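Local coordinates for protein fructose transport system repressor FruR (Pseudomonas putida, PDB 3O74) that probably binds specific DNA sequences as a LacI-family dual regulator of transcription, with fructose 1-phosphate as its preferred effector, at residues G6-D11 with R48-L53; R29-Q34 with A248-R253; R121-I126 with G140-A145. One frame throughout, in Å; residues are numbered along the deposited sequence.

In the fold
Contacts 1 and 3 are buried strand-to-helix packings against beta-sheet, lying on opposite sides of the chain's centre with their own centres 33 Å apart. Contact 1 sets helix 44-56 on strand 4-9; contact 3 sets helix 133-144 on strand 122-128. Both are apolar, but contact 1 rests on aliphatic branches and contact 3 on a phenylalanine ring. Contact 2 differs in place and chemistry: about 26 Å from the centre of the chain to its own centre, it joins the C-terminal ends of helices 15-30 and 234-250 through charge, a phenol and water. Contacts 1 and 2 lie on the same side of the chain's centre, and both touch the second subunit, whereas no other protein chain of the assembly touches contact 3.

Contact 1: G6-D11 with R48-L53; sequences GFILPD and RQLQQL
Gln51 OE1 is hydrogen-bonded to Ser74 OG, and the CB of Gln51 points away from strand 4-9; Ile8 meets the root of this residue, with Ile8 CD1 lying 4.2 Å from Gln51 N. The main partner is Leu50, one residue earlier on helix 44-56. Here Ile8 CD1 comes to 3.8 Å from Leu50 CB, the closest approach of the two segments. The second branch of the isoleucine works separately, Ile8 CG2 lying 4.2 Å from Leu50 CD1. The two side chains therefore run alongside each other in opposite directions, each reaching past the other's tip. The ethyl arm of Ile8 is fully extended (chi2 176°), which carries CD1 up to the helix backbone. At the level of the main chain, Ile8 CA and Leu50 CA are 7.4 Å apart.

Ile8 also leans on Leu62 and Val64 of the adjacent strand 61-64, and Leu50 on Ala38 of strand 34-39, so one helix spans parallel neighbours in the alpha/beta/alpha layering of the LacI-family sugar-binding fold. Leu50 further packs on Gln34 of the second subunit. With aliphatic carbon supplying nearly all of the contact between strand and helix, the contact probably coheres by hydrophobic burial and dispersion, while the nearby amide has its hydrogen bond to Ser74.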
loop_
_atom_site.group_PDB
_atom_site.type_symbol
_atom_site.label_atom_id
_atom_site.label_comp_id
_atom_site.label_asym_id
_atom_site.label_seq_id
_atom_site.Cartn_x
_atom_site.Cartn_y
_atom_site.Cartn_z
ATOM N N GLY B 6 16.549 -1.832 -9.621
ATOM C CA GLY B 6 15.747 -2.760 -8.842
ATOM C C GLY B 6 15.475 -2.228 -7.448
ATOM O O GLY B 6 16.286 -1.482 -6.899
ATOM N N PHE B 7 14.337 -2.609 -6.873
ATOM C CA PHE B 7 14.022 -2.265 -5.497
ATOM C C PHE B 7 13.474 -3.490 -4.769
ATOM O O PHE B 7 12.400 -3.991 -5.097
ATOM C CB PHE B 7 13.015 -1.108 -5.442
ATOM C CG PHE B 7 12.762 -0.576 -4.048
ATOM C CD1 PHE B 7 13.624 -0.870 -3.000
ATOM C CD2 PHE B 7 11.666 0.238 -3.796
ATOM C CE1 PHE B 7 13.389 -0.373 -1.717
ATOM C CE2 PHE B 7 11.427 0.737 -2.525
ATOM C CZ PHE B 7 12.291 0.434 -1.483
ATOM N N ILE B 8 14.233 -3.983 -3.798
ATOM C CA ILE B 8 13.777 -5.070 -2.946
ATOM C C ILE B 8 13.226 -4.480 -1.661
ATOM O O ILE B 8 13.962 -3.851 -0.896
ATOM C CB ILE B 8 14.931 -6.015 -2.579
ATOM C CG1 ILE B 8 15.462 -6.724 -3.823
ATOM C CG2 ILE B 8 14.475 -7.030 -1.541
ATOM C CD1 ILE B 8 16.661 -7.611 -3.545
ATOM N N LEU B 9 11.936 -4.681 -1.417
ATOM C CA LEU B 9 11.321 -4.188 -0.192
ATOM C C LEU B 9 10.656 -5.333 0.580
ATOM O O LEU B 9 10.375 -6.391 0.013
ATOM C CB LEU B 9 10.349 -3.046 -0.501
ATOM C CG LEU B 9 9.291 -3.293 -1.575
ATOM C CD1 LEU B 9 8.132 -4.095 -1.006
ATOM C CD2 LEU B 9 8.791 -1.981 -2.152
ATOM N N PRO B 10 10.430 -5.133 1.887
ATOM C CA PRO B 10 9.950 -6.232 2.730
ATOM C C PRO B 10 8.467 -6.530 2.573
ATOM O O PRO B 10 8.061 -7.674 2.752
ATOM C CB PRO B 10 10.213 -5.722 4.152
ATOM C CG PRO B 10 11.137 -4.566 4.003
ATOM C CD PRO B 10 10.797 -3.956 2.687
ATOM N N ASP B 11 7.667 -5.521 2.252
ATOM C CA ASP B 11 6.220 -5.679 2.302
ATOM C C ASP B 11 5.503 -4.701 1.386
ATOM O O ASP B 11 5.497 -3.493 1.619
ATOM C CB ASP B 11 5.731 -5.508 3.742
ATOM C CG ASP B 11 4.251 -5.813 3.903
ATOM O OD1 ASP B 11 3.576 -6.119 2.895
ATOM O OD2 ASP B 11 3.760 -5.746 5.049
ATOM N N ARG B 48 17.283 -13.480 -0.750
ATOM C CA ARG B 48 18.441 -14.032 -1.438
ATOM C C ARG B 48 18.071 -14.488 -2.848
ATOM O O ARG B 48 18.863 -14.350 -3.779
ATOM C CB ARG B 48 19.073 -15.165 -0.628
ATOM C CG ARG B 48 19.665 -14.695 0.695
ATOM C CD ARG B 48 20.559 -15.748 1.328
ATOM N NE ARG B 48 20.966 -15.371 2.680
ATOM C CZ ARG B 48 20.348 -15.781 3.784
ATOM N NH1 ARG B 48 19.299 -16.588 3.695
ATOM N NH2 ARG B 48 20.781 -15.391 4.976
ATOM N N GLN B 49 16.861 -15.015 -3.003
ATOM C CA GLN B 49 16.348 -15.355 -4.326
ATOM C C GLN B 49 16.234 -14.113 -5.215
ATOM O O GLN B 49 16.518 -14.168 -6.410
ATOM C CB GLN B 49 14.983 -16.044 -4.226
ATOM C CG GLN B 49 15.012 -17.418 -3.581
ATOM C CD GLN B 49 13.780 -18.245 -3.910
ATOM O OE1 GLN B 49 12.646 -17.783 -3.769
ATOM N NE2 GLN B 49 14.002 -19.479 -4.352
ATOM N N LEU B 50 15.807 -12.999 -4.630
ATOM C CA LEU B 50 15.653 -11.762 -5.388
ATOM C C LEU B 50 17.006 -11.161 -5.755
ATOM O O LEU B 50 17.154 -10.539 -6.807
ATOM C CB LEU B 50 14.802 -10.751 -4.616
ATOM C CG LEU B 50 13.340 -11.167 -4.428
ATOM C CD1 LEU B 50 12.573 -10.109 -3.658
ATOM C CD2 LEU B 50 12.696 -11.417 -5.775
ATOM N N GLN B 51 17.992 -11.350 -4.883
ATOM C CA GLN B 51 19.354 -10.922 -5.174
ATOM C C GLN B 51 19.828 -11.512 -6.494
ATOM O O GLN B 51 20.288 -10.791 -7.378
ATOM C CB GLN B 51 20.308 -11.364 -4.066
ATOM C CG GLN B 51 20.148 -10.624 -2.758
ATOM C CD GLN B 51 21.190 -11.042 -1.744
ATOM O OE1 GLN B 51 21.481 -10.313 -0.798
ATOM N NE2 GLN B 51 21.768 -12.220 -1.944
ATOM N N GLN B 52 19.711 -12.831 -6.618
ATOM C CA GLN B 52 20.148 -13.530 -7.819
ATOM C C GLN B 52 19.371 -13.045 -9.029
ATOM O O GLN B 52 19.909 -12.951 -10.131
ATOM C CB GLN B 52 19.969 -15.039 -7.659
ATOM C CG GLN B 52 20.879 -15.655 -6.616
ATOM C CD GLN B 52 22.336 -15.308 -6.846
ATOM O OE1 GLN B 52 22.894 -14.443 -6.169
ATOM N NE2 GLN B 52 22.959 -15.977 -7.811
ATOM N N LEU B 53 18.098 -12.739 -8.810
ATOM C CA LEU B 53 17.229 -12.262 -9.875
ATOM C C LEU B 53 17.714 -10.925 -10.420
ATOM O O LEU B 53 17.879 -10.760 -11.627
ATOM C CB LEU B 53 15.795 -12.128 -9.368
ATOM C CG LEU B 53 14.769 -11.650 -10.394
ATOM C CD1 LEU B 53 14.711 -12.612 -11.563
ATOM C CD2 LEU B 53 13.406 -11.506 -9.746
#

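Contact 2: R29-Q34 with A248-R253; sequences RARGYQ and AIEEKR
Tyr33 and Glu250 form the firm centre of this contact, where the loop after helix 15-30 meets the last turn of helix 234-250. Tyr33 OH donates to Glu250 OE2 over 2.8 Å, reaching that oxygen on its anti side and only 17° out of the carboxylate plane. The acceptor sits at the edge of the phenol ring, whose plane is turned 35° from the carboxylate. Packing is close here: Ile249 CG2 lies 3.6 Å from Tyr33 OH. The tyrosine is buried, its side chain also touching Leu5, Asp60 and Leu246.

Toward solvent the arrangement loosens. Arg31 and Glu250 are both exposed, and their salt bridge, Arg31 NH2 to Glu250 OE1 at 2.8 Å, is a weak hydrogen bond because the N-H...O angle is only 120°. A water takes up part of the work. The water oxygen lies 2.7 Å from Glu250 OE2, to which it donates. It also donates to Arg31 O and accepts from Arg31 NE. Bends at chi2 and chi3 fold the arginine back, bringing NE to the same water as its own carbonyl. Gly32, with positive phi, closes the helix in a Schellman motif and leads the chain on to Tyr33. Since Glu250 also touches a crystal neighbour, its exposed setting may differ in solution. Phenol and water share OE2 while the guanidinium meets OE1, a pattern that would be expected to favour the ionised carboxylate and to tie two helix ends by polar bonds at the protein surface.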
loop_
_atom_site.group_PDB
_atom_site.type_symbol
_atom_site.label_atom_id
_atom_site.label_comp_id
_atom_site.label_asym_id
_atom_site.label_seq_id
_atom_site.Cartn_x
_atom_site.Cartn_y
_atom_site.Cartn_z
ATOM N N ARG B 29 12.054 7.601 -13.827
ATOM C CA ARG B 29 11.483 7.765 -15.161
ATOM C C ARG B 29 11.935 9.069 -15.817
ATOM O O ARG B 29 12.271 9.093 -17.001
ATOM C CB ARG B 29 9.956 7.701 -15.098
ATOM C CG ARG B 29 9.273 7.821 -16.450
ATOM C CD ARG B 29 7.773 7.581 -16.342
ATOM N NE ARG B 29 7.459 6.197 -15.997
ATOM C CZ ARG B 29 6.863 5.819 -14.869
ATOM N NH1 ARG B 29 6.504 6.724 -13.971
ATOM N NH2 ARG B 29 6.617 4.534 -14.644
ATOM N N ALA B 30 11.953 10.147 -15.041
ATOM C CA ALA B 30 12.408 11.441 -15.546
ATOM C C ALA B 30 13.879 11.404 -15.955
ATOM O O ALA B 30 14.328 12.216 -16.760
ATOM C CB ALA B 30 12.165 12.531 -14.517
ATOM N N ARG B 31 14.629 10.461 -15.394
ATOM C CA ARG B 31 16.047 10.327 -15.709
ATOM C C ARG B 31 16.316 9.287 -16.790
ATOM O O ARG B 31 17.462 9.092 -17.197
ATOM C CB ARG B 31 16.847 10.002 -14.445
ATOM C CG ARG B 31 16.952 11.171 -13.490
ATOM C CD ARG B 31 17.678 12.341 -14.142
ATOM N NE ARG B 31 19.085 12.039 -14.386
ATOM C CZ ARG B 31 20.061 12.293 -13.519
ATOM N NH1 ARG B 31 19.778 12.860 -12.353
ATOM N NH2 ARG B 31 21.317 11.983 -13.813
ATOM N N GLY B 32 15.261 8.623 -17.252
ATOM C CA GLY B 32 15.392 7.630 -18.304
ATOM C C GLY B 32 15.601 6.214 -17.796
ATOM O O GLY B 32 16.067 5.348 -18.541
ATOM N N TYR B 33 15.265 5.974 -16.528
ATOM C CA TYR B 33 15.385 4.641 -15.942
ATOM C C TYR B 33 14.012 4.064 -15.606
ATOM O O TYR B 33 13.102 4.802 -15.233
ATOM C CB TYR B 33 16.226 4.690 -14.664
ATOM C CG TYR B 33 17.675 5.030 -14.890
ATOM C CD1 TYR B 33 18.643 4.036 -14.938
ATOM C CD2 TYR B 33 18.078 6.347 -15.061
ATOM C CE1 TYR B 33 19.977 4.347 -15.149
ATOM C CE2 TYR B 33 19.406 6.667 -15.274
ATOM C CZ TYR B 33 20.350 5.665 -15.318
ATOM O OH TYR B 33 21.670 5.984 -15.528
ATOM N N GLN B 34 13.872 2.747 -15.736
ATOM C CA GLN B 34 12.670 2.051 -15.283
ATOM C C GLN B 34 12.951 1.387 -13.937
ATOM O O GLN B 34 14.069 0.958 -13.671
ATOM C CB GLN B 34 12.229 1.003 -16.307
ATOM C CG GLN B 34 12.056 1.534 -17.727
ATOM C CD GLN B 34 10.878 2.482 -17.863
ATOM O OE1 GLN B 34 10.948 3.478 -18.582
ATOM N NE2 GLN B 34 9.789 2.175 -17.169
ATOM N N ALA B 248 26.485 6.998 -8.604
ATOM C CA ALA B 248 27.279 5.779 -8.690
ATOM C C ALA B 248 27.282 5.228 -10.116
ATOM O O ALA B 248 28.296 4.717 -10.598
ATOM C CB ALA B 248 26.748 4.739 -7.725
ATOM N N ILE B 249 26.142 5.328 -10.789
ATOM C CA ILE B 249 26.026 4.814 -12.150
ATOM C C ILE B 249 26.689 5.723 -13.185
ATOM O O ILE B 249 27.466 5.264 -14.026
ATOM C CB ILE B 249 24.551 4.602 -12.550
ATOM C CG1 ILE B 249 23.923 3.508 -11.688
ATOM C CG2 ILE B 249 24.450 4.246 -14.032
ATOM C CD1 ILE B 249 22.415 3.446 -11.781
ATOM N N GLU B 250 26.379 7.012 -13.118
ATOM C CA GLU B 250 26.790 7.944 -14.162
ATOM C C GLU B 250 28.112 8.662 -13.887
ATOM O O GLU B 250 28.822 9.028 -14.820
ATOM C CB GLU B 250 25.661 8.936 -14.452
ATOM C CG GLU B 250 24.353 8.238 -14.829
ATOM C CD GLU B 250 23.242 9.200 -15.202
ATOM O OE1 GLU B 250 23.390 10.410 -14.940
ATOM O OE2 GLU B 250 22.214 8.745 -15.752
ATOM N N GLU B 251 28.447 8.854 -12.615
ATOM C CA GLU B 251 29.692 9.532 -12.259
ATOM C C GLU B 251 30.666 8.606 -11.544
ATOM O O GLU B 251 31.779 9.006 -11.212
ATOM C CB GLU B 251 29.411 10.760 -11.394
ATOM C CG GLU B 251 28.533 11.791 -12.071
ATOM C CD GLU B 251 28.212 12.958 -11.163
ATOM O OE1 GLU B 251 29.041 13.271 -10.283
ATOM O OE2 GLU B 251 27.131 13.562 -11.329
ATOM N N LYS B 252 30.242 7.371 -11.306
ATOM C CA LYS B 252 31.066 6.393 -10.607
ATOM C C LYS B 252 31.451 6.873 -9.205
ATOM O O LYS B 252 32.450 6.426 -8.636
ATOM C CB LYS B 252 32.304 6.042 -11.436
ATOM C CG LYS B 252 31.992 5.229 -12.686
ATOM C CD LYS B 252 32.861 5.651 -13.856
ATOM C CE LYS B 252 32.467 7.031 -14.367
ATOM N NZ LYS B 252 33.406 7.530 -15.412
ATOM N N ARG B 253 30.654 7.795 -8.668
ATOM C CA ARG B 253 30.794 8.243 -7.287
ATOM C C ARG B 253 29.985 7.353 -6.351
ATOM O O ARG B 253 28.786 7.157 -6.554
ATOM C CB ARG B 253 30.304 9.683 -7.139
ATOM C CG ARG B 253 31.274 10.743 -7.616
ATOM C CD ARG B 253 30.657 12.132 -7.488
ATOM N NE ARG B 253 29.836 12.258 -6.286
ATOM C CZ ARG B 253 28.549 12.593 -6.293
ATOM N NH1 ARG B 253 27.935 12.845 -7.441
ATOM N NH2 ARG B 253 27.876 12.683 -5.152
HETATM O O HOH W 1 20.076 10.270 -16.557
#

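Contact 3: R121-I126 with G140-A145; sequences RSIALI and GGFDEA
Phe142 lays its ring across Leu125 in the beta-alpha-beta unit formed by strand 122-128, helix 133-144 and strand 152-158. The evidence for a CH-pi contact is direct: Leu125 CB stands 3.8 Å from the centroid of the Phe142 ring and 9° off its normal, thus over the centre of one face. The leucine continues along that face, with its CD1 4.1 Å from Phe142 CG. Ile123, two residues back and also directed at the helix, reaches the far part of the ring, where Ile123 CD1 lies 3.9 Å from Phe142 CE1. Between these two side chains the ring passes over the strand backbone, and Ala124 O is also 3.9 Å from Phe142 CE1.

The ring gets there because its CG is anti to the backbone N (chi1 174°), which swings it off the helix toward the strand. Helix and strand segments run nearly antiparallel, at 168°, their axes 10.1 Å apart at closest approach, a gap bridged mainly by this aromatic side chain.

Farther out, Ser108 of helix 104-116 touches Phe142, and Val185 of strand 183-186 touches Leu125. Asp143, next along the helix, forms a salt bridge to Arg155, tying the helix to the strand that completes the unit. Ala124 points its CB away from helix 133-144 and meets Leu173 of helix 163-177, so the strand is packed between helical layers. The CG1 methylene of Ile123 closes the group, 4.0 Å from Phe142 CZ.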
loop_
_atom_site.group_PDB
_atom_site.type_symbol
_atom_site.label_atom_id
_atom_site.label_comp_id
_atom_site.label_asym_id
_atom_site.label_seq_id
_atom_site.Cartn_x
_atom_site.Cartn_y
_atom_site.Cartn_z
ATOM N N ARG B 121 1.325 6.101 34.518
ATOM C CA ARG B 121 1.785 5.217 35.582
ATOM C C ARG B 121 2.539 4.034 34.984
ATOM O O ARG B 121 3.378 3.414 35.639
ATOM C CB ARG B 121 0.593 4.737 36.412
ATOM C CG ARG B 121 0.904 4.473 37.874
ATOM C CD ARG B 121 1.440 3.071 38.098
ATOM N NE ARG B 121 2.879 3.055 38.342
ATOM C CZ ARG B 121 3.513 2.062 38.954
ATOM N NH1 ARG B 121 2.829 1.011 39.387
ATOM N NH2 ARG B 121 4.826 2.118 39.141
ATOM N N SER B 122 2.239 3.741 33.724
ATOM C CA SER B 122 2.869 2.642 33.011
ATOM C C SER B 122 2.998 2.998 31.540
ATOM O O SER B 122 2.120 3.641 30.967
ATOM C CB SER B 122 2.045 1.362 33.163
ATOM O OG SER B 122 0.739 1.531 32.638
ATOM N N ILE B 123 4.100 2.582 30.933
ATOM C CA ILE B 123 4.323 2.831 29.517
ATOM C C ILE B 123 4.953 1.604 28.875
ATOM O O ILE B 123 5.767 0.919 29.493
ATOM C CB ILE B 123 5.226 4.065 29.288
ATOM C CG1 ILE B 123 5.314 4.395 27.798
ATOM C CG2 ILE B 123 6.612 3.845 29.882
ATOM C CD1 ILE B 123 5.922 5.752 27.507
ATOM N N ALA B 124 4.568 1.323 27.636
ATOM C CA ALA B 124 5.074 0.142 26.960
ATOM C C ALA B 124 5.541 0.457 25.550
ATOM O O ALA B 124 5.096 1.422 24.929
ATOM C CB ALA B 124 4.019 -0.950 26.936
ATOM N N LEU B 125 6.457 -0.371 25.065
ATOM C CA LEU B 125 6.902 -0.317 23.687
ATOM C C LEU B 125 6.525 -1.629 23.014
ATOM O O LEU B 125 6.821 -2.710 23.527
ATOM C CB LEU B 125 8.414 -0.128 23.619
ATOM C CG LEU B 125 8.999 -0.261 22.217
ATOM C CD1 LEU B 125 8.859 1.046 21.451
ATOM C CD2 LEU B 125 10.459 -0.690 22.298
ATOM N N ILE B 126 5.854 -1.532 21.876
ATOM C CA ILE B 126 5.551 -2.706 21.081
ATOM C C ILE B 126 6.286 -2.593 19.751
ATOM O O ILE B 126 6.084 -1.644 18.997
ATOM C CB ILE B 126 4.043 -2.857 20.853
ATOM C CG1 ILE B 126 3.372 -3.428 22.107
ATOM C CG2 ILE B 126 3.761 -3.758 19.649
ATOM C CD1 ILE B 126 1.857 -3.567 21.995
ATOM N N GLY B 140 15.844 2.212 21.264
ATOM C CA GLY B 140 16.872 3.023 21.894
ATOM C C GLY B 140 16.378 4.412 22.248
ATOM O O GLY B 140 16.614 4.896 23.354
ATOM N N GLY B 141 15.691 5.055 21.307
ATOM C CA GLY B 141 15.129 6.372 21.546
ATOM C C GLY B 141 14.069 6.341 22.626
ATOM O O GLY B 141 13.966 7.257 23.446
ATOM N N PHE B 142 13.276 5.274 22.622
ATOM C CA PHE B 142 12.252 5.065 23.639
ATOM C C PHE B 142 12.864 5.002 25.042
ATOM O O PHE B 142 12.376 5.654 25.967
ATOM C CB PHE B 142 11.459 3.790 23.324
ATOM C CG PHE B 142 10.476 3.394 24.391
ATOM C CD1 PHE B 142 9.204 3.940 24.421
ATOM C CD2 PHE B 142 10.818 2.455 25.349
ATOM C CE1 PHE B 142 8.296 3.568 25.400
ATOM C CE2 PHE B 142 9.917 2.077 26.327
ATOM C CZ PHE B 142 8.653 2.634 26.353
ATOM N N ASP B 143 13.936 4.231 25.198
ATOM C CA ASP B 143 14.625 4.142 26.487
ATOM C C ASP B 143 15.182 5.494 26.913
ATOM O O ASP B 143 15.076 5.881 28.078
ATOM C CB ASP B 143 15.765 3.125 26.429
ATOM C CG ASP B 143 15.273 1.700 26.290
ATOM O OD1 ASP B 143 14.072 1.456 26.529
ATOM O OD2 ASP B 143 16.092 0.821 25.949
ATOM N N GLU B 144 15.777 6.204 25.961
ATOM C CA GLU B 144 16.404 7.494 26.228
ATOM C C GLU B 144 15.429 8.493 26.850
ATOM O O GLU B 144 15.799 9.264 27.733
ATOM C CB GLU B 144 17.001 8.063 24.940
ATOM C CG GLU B 144 17.174 9.570 24.941
ATOM C CD GLU B 144 18.572 10.016 25.321
ATOM O OE1 GLU B 144 19.529 9.247 25.094
ATOM O OE2 GLU B 144 18.713 11.146 25.835
ATOM N N ALA B 145 14.183 8.474 26.388
ATOM C CA ALA B 145 13.164 9.381 26.906
ATOM C C ALA B 145 12.667 8.942 28.279
ATOM O O ALA B 145 11.973 9.691 28.968
ATOM C CB ALA B 145 12.002 9.490 25.932
#